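Local atomic coordinates of beta-2-microglobulin (Ctenopharyngodon idella, PDB entry 6LBE), a protein that probably serves as the light chain of MHC class I molecules, pairing with the heavy chain that presents peptide antigens in this bony fish. Residues I47-T53 against L65-D70. Numbering follows the deposited sequence.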
# COMPACT_ATOMS: atom_id res chain seq x y z
N ILE B 47 23.08 0.05 4.78
CA ILE B 47 23.13 -1.41 4.72
C ILE B 47 22.95 -1.85 3.28
O ILE B 47 21.97 -1.45 2.63
CB ILE B 47 22.08 -2.02 5.66
CG1 ILE B 47 22.05 -1.24 6.98
CG2 ILE B 47 22.36 -3.50 5.90
CD1 ILE B 47 21.01 -1.74 7.97
N PRO B 48 23.86 -2.65 2.72
CA PRO B 48 23.68 -3.09 1.33
C PRO B 48 22.58 -4.13 1.20
O PRO B 48 22.34 -4.95 2.10
CB PRO B 48 25.05 -3.70 0.97
CG PRO B 48 25.67 -4.02 2.25
CD PRO B 48 25.18 -3.00 3.24
N GLY B 49 21.93 -4.12 0.04
CA GLY B 49 20.99 -5.16 -0.32
C GLY B 49 19.53 -4.90 0.02
O GLY B 49 18.75 -5.85 0.08
N SER B 50 19.14 -3.65 0.19
CA SER B 50 17.75 -3.30 0.48
C SER B 50 16.90 -3.29 -0.78
O SER B 50 17.38 -3.05 -1.89
CB SER B 50 17.69 -1.92 1.13
OG SER B 50 18.28 -0.95 0.27
N THR B 51 15.60 -3.52 -0.59
CA THR B 51 14.63 -3.52 -1.67
C THR B 51 13.68 -2.35 -1.45
O THR B 51 13.37 -2.01 -0.31
CB THR B 51 13.84 -4.84 -1.72
OG1 THR B 51 14.75 -5.94 -1.69
CG2 THR B 51 12.99 -4.94 -2.97
N GLN B 52 13.23 -1.74 -2.54
CA GLN B 52 12.24 -0.68 -2.46
C GLN B 52 11.08 -1.02 -3.37
O GLN B 52 11.28 -1.25 -4.57
CB GLN B 52 12.83 0.69 -2.83
CG GLN B 52 11.92 1.85 -2.37
CD GLN B 52 12.46 3.21 -2.72
OE1 GLN B 52 11.89 3.94 -3.56
NE2 GLN B 52 13.59 3.58 -2.10
N THR B 53 9.88 -1.04 -2.81
CA THR B 53 8.71 -1.34 -3.61
C THR B 53 8.50 -0.27 -4.67
O THR B 53 9.07 0.83 -4.61
CB THR B 53 7.48 -1.48 -2.71
OG1 THR B 53 7.23 -0.25 -2.01
CG2 THR B 53 7.71 -2.58 -1.72
N LEU B 65 5.38 3.87 0.11
CA LEU B 65 6.57 3.18 -0.35
C LEU B 65 7.13 2.41 0.83
O LEU B 65 6.98 2.83 1.98
CB LEU B 65 7.61 4.16 -0.91
CG LEU B 65 7.48 4.60 -2.36
CD1 LEU B 65 8.34 5.83 -2.63
CD2 LEU B 65 7.85 3.48 -3.32
N THR B 66 7.78 1.28 0.55
CA THR B 66 8.42 0.48 1.58
C THR B 66 9.86 0.21 1.18
O THR B 66 10.17 0.03 0.00
CB THR B 66 7.71 -0.89 1.80
OG1 THR B 66 6.32 -0.69 2.11
CG2 THR B 66 8.36 -1.66 2.93
N LYS B 67 10.75 0.19 2.16
CA LYS B 67 12.09 -0.35 1.97
C LYS B 67 12.40 -1.29 3.12
O LYS B 67 12.06 -1.01 4.27
CB LYS B 67 13.17 0.74 1.87
CG LYS B 67 14.60 0.18 1.85
CD LYS B 67 15.64 1.18 1.41
CE LYS B 67 15.38 1.67 0.03
NZ LYS B 67 16.60 2.31 -0.51
N TYR B 68 13.05 -2.41 2.81
CA TYR B 68 13.40 -3.39 3.81
C TYR B 68 14.74 -4.02 3.48
O TYR B 68 15.22 -3.96 2.34
CB TYR B 68 12.35 -4.50 3.92
CG TYR B 68 12.07 -5.20 2.62
CD1 TYR B 68 12.82 -6.32 2.23
CD2 TYR B 68 11.06 -4.76 1.78
CE1 TYR B 68 12.56 -6.97 1.03
CE2 TYR B 68 10.80 -5.40 0.60
CZ TYR B 68 11.54 -6.50 0.23
OH TYR B 68 11.26 -7.13 -0.95
N VAL B 69 15.33 -4.64 4.50
CA VAL B 69 16.66 -5.23 4.39
C VAL B 69 16.81 -6.21 5.55
O VAL B 69 16.24 -6.02 6.62
CB VAL B 69 17.74 -4.12 4.41
CG1 VAL B 69 17.81 -3.48 5.78
CG2 VAL B 69 19.07 -4.68 4.05
N ASP B 70 17.55 -7.28 5.31
CA ASP B 70 17.88 -8.16 6.42
C ASP B 70 18.76 -7.42 7.43
O ASP B 70 19.59 -6.57 7.07
CB ASP B 70 18.58 -9.43 5.93
CG ASP B 70 17.64 -10.36 5.13
OD1 ASP B 70 16.41 -10.10 5.06
OD2 ASP B 70 18.14 -11.37 4.58
O HOH W 1 16.01 -6.79 0.45
O HOH W 2 19.09 1.61 1.64
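Thr51 and Tyr68 form a hydrogen-bonded pair in an antiparallel hairpin of the immunoglobulin C1-set sandwich, joining strand 51-57, outermost in its sheet, to strand 63-71. Thr51 N donates to Tyr68 O at 3.0 Å, and Tyr68 N returns a bond to Thr51 O. On the same face the two side chains run alongside each other. With CG between the backbone N and the carbonyl carbon (chi1 56°), the Tyr68 ring turns one face to Thr51, whose CB sits over it in a CH-pi contact, 3.9 Å from the centroid. A water joins Thr51 OG1 to Gly49 O. On the other face, the Lys67 chain crosses Gln52, its CE 3.4 Å from Gln52 NE2, while NZ hydrogen-bonds Ile38 O on strand 36-42 of the facing sheet. Toward the loop at Pro48, Val69 CG2 meets Ile47 CG2 at 4.0 Å, and Val69 packs on Leu40 of that sheet. Thr66 and Tyr68 pack against another protein chain of the assembly. At the far end Thr53 N donates to Thr66 O, and the Thr53 hydroxyl takes the place that Thr53 O would fill in a regular pair: set between N and carbonyl carbon (chi1 61°), OG1 accepts Thr66 N at 3.0 Å.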